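Local atomic coordinates of interferon-activable protein 202 (PDB entry 4L5R), a protein that binds double-stranded DNA without sequence specificity and restrains innate immune signalling by preventing activation of the AIM2 inflammasome. Residues F28-K31 against N36-H39; K52-D57 against G190-I195. All blocks are in the same frame, centred on the assembly; numbering follows the deposited sequence.

Contact 1: F28-K31 against N36-H39. With NA (sodium ion), chain D; nucleotides of chain B.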
# COMPACT_ATOMS: atom_id res chain seq x y z
N PHE A 28 2.52 5.86 -10.49
CA PHE A 28 2.26 7.27 -10.24
C PHE A 28 3.57 7.89 -9.80
O PHE A 28 4.46 7.20 -9.28
CB PHE A 28 1.16 7.47 -9.19
CG PHE A 28 1.45 6.83 -7.86
CD1 PHE A 28 1.15 5.49 -7.63
CD2 PHE A 28 2.03 7.57 -6.84
CE1 PHE A 28 1.42 4.90 -6.41
CE2 PHE A 28 2.31 6.98 -5.60
CZ PHE A 28 2.01 5.65 -5.39
N ASN A 29 3.72 9.19 -10.06
CA ASN A 29 4.88 9.93 -9.60
C ASN A 29 4.77 10.32 -8.12
O ASN A 29 3.69 10.62 -7.63
CB ASN A 29 5.10 11.17 -10.47
CG ASN A 29 5.49 10.82 -11.90
OD1 ASN A 29 5.77 9.66 -12.21
ND2 ASN A 29 5.53 11.84 -12.77
N TYR A 30 5.90 10.33 -7.43
CA TYR A 30 5.94 10.83 -6.06
C TYR A 30 7.27 11.58 -5.87
O TYR A 30 8.03 11.75 -6.84
CB TYR A 30 5.75 9.68 -5.05
CG TYR A 30 6.94 8.76 -4.97
CD1 TYR A 30 7.19 7.83 -5.98
CD2 TYR A 30 7.84 8.85 -3.92
CE1 TYR A 30 8.29 7.00 -5.93
CE2 TYR A 30 8.94 8.03 -3.86
CZ TYR A 30 9.17 7.12 -4.87
OH TYR A 30 10.28 6.32 -4.79
N LYS A 31 7.55 12.04 -4.66
CA LYS A 31 8.77 12.82 -4.41
C LYS A 31 8.85 14.06 -5.31
O LYS A 31 9.88 14.33 -5.94
CB LYS A 31 10.01 11.94 -4.59
CG LYS A 31 11.17 12.33 -3.67
CD LYS A 31 12.34 11.36 -3.81
CE LYS A 31 13.54 11.84 -2.99
NZ LYS A 31 14.80 11.10 -3.32
N ASN A 36 8.88 7.35 -9.67
CA ASN A 36 7.59 6.68 -9.81
C ASN A 36 7.52 5.37 -9.03
O ASN A 36 8.54 4.84 -8.59
CB ASN A 36 7.21 6.47 -11.27
CG ASN A 36 8.32 5.86 -12.09
OD1 ASN A 36 9.05 4.99 -11.61
ND2 ASN A 36 8.47 6.32 -13.34
N MET A 37 6.31 4.86 -8.83
CA MET A 37 6.12 3.61 -8.09
C MET A 37 4.71 3.10 -8.33
O MET A 37 3.88 3.81 -8.91
CB MET A 37 6.34 3.84 -6.59
CG MET A 37 5.28 4.74 -5.95
SD MET A 37 5.45 4.88 -4.14
CE MET A 37 4.84 3.27 -3.64
N PHE A 38 4.42 1.88 -7.87
CA PHE A 38 3.05 1.43 -7.81
C PHE A 38 2.91 0.55 -6.58
O PHE A 38 3.90 0.01 -6.08
CB PHE A 38 2.57 0.76 -9.12
CG PHE A 38 3.30 -0.53 -9.48
CD1 PHE A 38 2.87 -1.75 -8.98
CD2 PHE A 38 4.36 -0.52 -10.37
CE1 PHE A 38 3.51 -2.95 -9.33
CE2 PHE A 38 5.01 -1.71 -10.72
CZ PHE A 38 4.58 -2.92 -10.20
N HIS A 39 1.69 0.48 -6.06
CA HIS A 39 1.39 -0.41 -4.93
C HIS A 39 0.90 -1.75 -5.42
O HIS A 39 0.29 -1.85 -6.48
CB HIS A 39 0.30 0.21 -4.06
CG HIS A 39 0.73 1.45 -3.35
ND1 HIS A 39 1.57 1.42 -2.26
CD2 HIS A 39 0.47 2.76 -3.60
CE1 HIS A 39 1.80 2.66 -1.86
NE2 HIS A 39 1.14 3.49 -2.66
NA NA D . 11.24 4.77 -9.27
P DT B 5 11.35 11.64 0.50
OP1 DT B 5 10.98 10.52 -0.40
OP2 DT B 5 10.76 12.99 0.29
O5' DT B 5 11.03 11.25 2.02
C5' DT B 5 11.65 10.12 2.62
C4' DT B 5 11.35 10.10 4.10
O4' DT B 5 12.18 11.06 4.80
C3' DT B 5 9.90 10.42 4.48
O3' DT B 5 9.31 9.19 4.91
C2' DT B 5 10.02 11.46 5.59
C1' DT B 5 11.49 11.36 5.99
N1 DT B 5 12.07 12.60 6.60
C2 DT B 5 12.67 12.47 7.83
O2 DT B 5 12.75 11.42 8.44
N3 DT B 5 13.18 13.65 8.31
C4 DT B 5 13.16 14.90 7.74
O4 DT B 5 13.66 15.88 8.31
C5 DT B 5 12.52 14.96 6.45
C7 DT B 5 12.43 16.26 5.71
C6 DT B 5 12.01 13.82 5.95
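Met37 lies between the rings of Phe28 and Tyr30. Its CB sits near the Tyr30 ring, 3.8 Å from CE1. CG packs over one face of the Phe28 ring, 3.4 Å from CZ, and also touches Tyr30 CD1. The chain is extended to SD, with chi2 175°, which carries the sulfur over the face of the Tyr30 ring, 4.1 Å from its centroid. The same SD meets the Phe28 ring obliquely; both are Met-aromatic contacts. A bend at the last torsion, chi3 -75°, turns CE over one face of the His39 imidazole. The side chains stand on the antiparallel beta hairpin of strands 17-30 and 35-43, in the first OB fold of this HIN-200 domain. Phe28 and Met37 are a hydrogen-bonded pair: Phe28 N donates to Met37 O at 2.9 Å and Met37 N to Phe28 O at 3.0 Å. Next to it, Asn29 and Asn36 are a non-hydrogen-bonded pair, and Asn36 CA makes a CA-H...O contact with Phe28 O. Asn36 O meets the edge of Tyr30 at CE1 and binds a sodium ion at 2.8 Å. The His39 ring is nearly parallel to that of Phe28 but slid aside, and its NE2 is hydrogen-bonded to His192 O.

Contact 2: K52-D57 against G190-I195. With NA (sodium ion), chain D; nucleotides of chain B.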
# COMPACT_ATOMS: atom_id res chain seq x y z
N LYS A 52 5.53 -2.28 -2.29
CA LYS A 52 5.80 -1.04 -3.01
C LYS A 52 6.84 -1.35 -4.06
O LYS A 52 7.93 -1.87 -3.75
CB LYS A 52 6.32 0.05 -2.06
CG LYS A 52 5.26 0.55 -1.06
CD LYS A 52 5.89 1.36 0.07
CE LYS A 52 4.81 1.92 1.00
NZ LYS A 52 5.41 2.80 2.04
N VAL A 53 6.52 -1.03 -5.31
CA VAL A 53 7.38 -1.40 -6.42
C VAL A 53 7.88 -0.13 -7.10
O VAL A 53 7.10 0.76 -7.42
CB VAL A 53 6.63 -2.30 -7.44
CG1 VAL A 53 7.58 -2.75 -8.55
CG2 VAL A 53 5.99 -3.51 -6.74
N PHE A 54 9.19 -0.01 -7.26
CA PHE A 54 9.82 1.22 -7.74
C PHE A 54 10.37 1.06 -9.13
O PHE A 54 10.74 2.02 -9.79
CB PHE A 54 10.91 1.67 -6.77
CG PHE A 54 10.38 1.95 -5.40
CD1 PHE A 54 9.67 3.10 -5.16
CD2 PHE A 54 10.54 1.04 -4.38
CE1 PHE A 54 9.12 3.36 -3.91
CE2 PHE A 54 10.00 1.29 -3.11
CZ PHE A 54 9.30 2.45 -2.88
N ASN A 55 10.42 -0.18 -9.59
CA ASN A 55 10.96 -0.46 -10.90
C ASN A 55 9.83 -0.65 -11.89
O ASN A 55 9.14 -1.67 -11.86
CB ASN A 55 11.85 -1.70 -10.84
CG ASN A 55 12.44 -2.06 -12.18
OD1 ASN A 55 12.22 -1.35 -13.16
ND2 ASN A 55 13.19 -3.16 -12.23
N MET A 56 9.61 0.34 -12.76
CA MET A 56 8.46 0.30 -13.67
C MET A 56 8.49 -0.87 -14.66
O MET A 56 7.44 -1.28 -15.18
CB MET A 56 8.31 1.63 -14.44
CG MET A 56 7.93 2.80 -13.58
SD MET A 56 6.45 2.48 -12.59
CE MET A 56 7.16 1.97 -11.04
N ASP A 57 9.68 -1.40 -14.92
CA ASP A 57 9.83 -2.61 -15.73
C ASP A 57 9.04 -3.79 -15.17
O ASP A 57 8.78 -4.76 -15.87
CB ASP A 57 11.30 -2.99 -15.85
CG ASP A 57 12.09 -2.03 -16.73
OD1 ASP A 57 11.46 -1.26 -17.48
OD2 ASP A 57 13.33 -2.06 -16.66
N GLY A 190 2.10 10.19 3.51
CA GLY A 190 3.55 10.14 3.55
C GLY A 190 4.09 10.08 2.13
O GLY A 190 3.32 10.17 1.17
N ASN A 191 5.40 9.93 1.96
CA ASN A 191 5.94 10.05 0.61
C ASN A 191 5.31 9.08 -0.38
O ASN A 191 5.12 9.43 -1.55
CB ASN A 191 7.46 10.03 0.57
CG ASN A 191 8.03 8.70 1.00
OD1 ASN A 191 7.37 7.94 1.71
ND2 ASN A 191 9.26 8.42 0.58
N HIS A 192 4.92 7.89 0.09
CA HIS A 192 4.34 6.86 -0.78
C HIS A 192 2.81 6.80 -0.83
O HIS A 192 2.26 5.95 -1.53
CB HIS A 192 4.85 5.46 -0.38
CG HIS A 192 6.34 5.33 -0.37
ND1 HIS A 192 7.02 4.62 0.61
CD2 HIS A 192 7.29 5.79 -1.22
CE1 HIS A 192 8.31 4.65 0.36
NE2 HIS A 192 8.51 5.36 -0.74
N SER A 193 2.11 7.67 -0.10
CA SER A 193 0.66 7.53 -0.05
C SER A 193 -0.02 7.71 -1.39
O SER A 193 0.42 8.48 -2.25
CB SER A 193 0.05 8.50 0.98
OG SER A 193 0.69 8.36 2.24
N PHE A 194 -1.11 6.97 -1.57
CA PHE A 194 -1.89 7.00 -2.79
C PHE A 194 -3.36 6.87 -2.40
O PHE A 194 -3.74 6.05 -1.55
CB PHE A 194 -1.48 5.83 -3.69
CG PHE A 194 -2.14 5.81 -5.05
CD1 PHE A 194 -1.64 6.61 -6.09
CD2 PHE A 194 -3.21 4.97 -5.30
CE1 PHE A 194 -2.24 6.57 -7.35
CE2 PHE A 194 -3.81 4.93 -6.56
CZ PHE A 194 -3.31 5.74 -7.59
N ILE A 195 -4.19 7.70 -3.02
CA ILE A 195 -5.60 7.71 -2.71
C ILE A 195 -6.45 7.69 -3.97
O ILE A 195 -6.17 8.42 -4.93
CB ILE A 195 -5.92 8.93 -1.83
CG1 ILE A 195 -7.40 8.99 -1.49
CG2 ILE A 195 -5.47 10.22 -2.52
CD1 ILE A 195 -7.73 10.14 -0.57
NA NA D . 11.24 4.77 -9.27
P DG B 6 7.73 9.08 5.15
OP1 DG B 6 7.38 7.64 5.19
OP2 DG B 6 7.05 9.98 4.19
O5' DG B 6 7.52 9.69 6.62
C5' DG B 6 8.00 8.95 7.74
C4' DG B 6 7.90 9.81 8.99
O4' DG B 6 9.01 10.75 9.01
C3' DG B 6 6.61 10.62 9.08
O3' DG B 6 6.01 10.49 10.37
C2' DG B 6 7.11 12.05 8.92
C1' DG B 6 8.45 11.88 9.63
N9 DG B 6 9.27 13.09 9.60
C8 DG B 6 9.47 13.98 8.57
N7 DG B 6 10.23 14.99 8.91
C5 DG B 6 10.53 14.75 10.25
C6 DG B 6 11.32 15.49 11.16
O6 DG B 6 11.93 16.55 10.95
N1 DG B 6 11.35 14.89 12.42
C2 DG B 6 10.71 13.71 12.74
N2 DG B 6 10.85 13.26 14.00
N3 DG B 6 9.98 13.01 11.89
C4 DG B 6 9.94 13.59 10.68
P DT B 5 11.35 11.64 0.50
OP1 DT B 5 10.98 10.52 -0.40
OP2 DT B 5 10.76 12.99 0.29
O5' DT B 5 11.03 11.25 2.02
C5' DT B 5 11.65 10.12 2.62
C4' DT B 5 11.35 10.10 4.10
O4' DT B 5 12.18 11.06 4.80
C3' DT B 5 9.90 10.42 4.48
O3' DT B 5 9.31 9.19 4.91
C2' DT B 5 10.02 11.46 5.59
C1' DT B 5 11.49 11.36 5.99
N1 DT B 5 12.07 12.60 6.60
C2 DT B 5 12.67 12.47 7.83
O2 DT B 5 12.75 11.42 8.44
N3 DT B 5 13.18 13.65 8.31
C4 DT B 5 13.16 14.90 7.74
O4 DT B 5 13.66 15.88 8.31
C5 DT B 5 12.52 14.96 6.45
C7 DT B 5 12.43 16.26 5.71
C6 DT B 5 12.01 13.82 5.95
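With chi1 -68°, Lys52 sets off beside its own backbone N, and the rest of its chain is extended as far as NZ. His192 has its ring on the same side of its own backbone, chi1 -56°, and the two side chains cross at about a right angle. Lys52 NZ donates a hydrogen bond to His192 ND1 at 2.8 Å. The ammonium approaches the ring edge, 18° out of the imidazole plane. As ND1 accepts here, a neutral ring with its proton on NE2 is likely. Lys52 CD and CE also pack beside ND1. NZ has a second partner in Ser175 OG. Phe54 reaches the far nitrogen of the imidazole: its CZ lies 3.7 Å from His192 NE2, which sits at the phenyl edge. The two rings are oblique to each other. Phe54 O binds the sodium ion.

His192 belongs to a type I turn from Gly190 to Ser193, closed by a hydrogen bond from Ser193 N to Gly190 O. Ser193 OG accepts from Gly190 N at 2.6 Å. Asn191 OD1 lies over the centre of the His192 ring, 3.4 Å above its plane. The turn meets DNA chain B: Asn191 N donates a hydrogen bond to OP2 of DG6 at 2.8 Å, and Asn191 ND2 one to OP1 of DT5 at 2.9 Å. Gripping adjacent phosphates and not bases is characteristic of sequence-independent DNA binding by this HIN-200 domain.

How the contacts relate
The centres of contact 1 and contact 2 are about 4 Å apart. Contact 1 closes first along the chain, within one hairpin. Contact 2 then joins residues more than 130 positions apart. Strands 35-43 and 48-53 are neighbours in the N-terminal sheet, where Phe38 O probably accepts a hydrogen bond from Val53 N. Segment 190-195 runs from the turn into the start of strand 194-197 of the second sheet, so contact 2 bridges the two sheets of the HIN-200 domain. The sodium ion touches both contacts, through Asn36 and Phe54. His39 NE2 probably donates a hydrogen bond to His192 O, which joins the DNA-contacting turn to the N-terminal sheet. His39 also mediates interaction with TP53BP1.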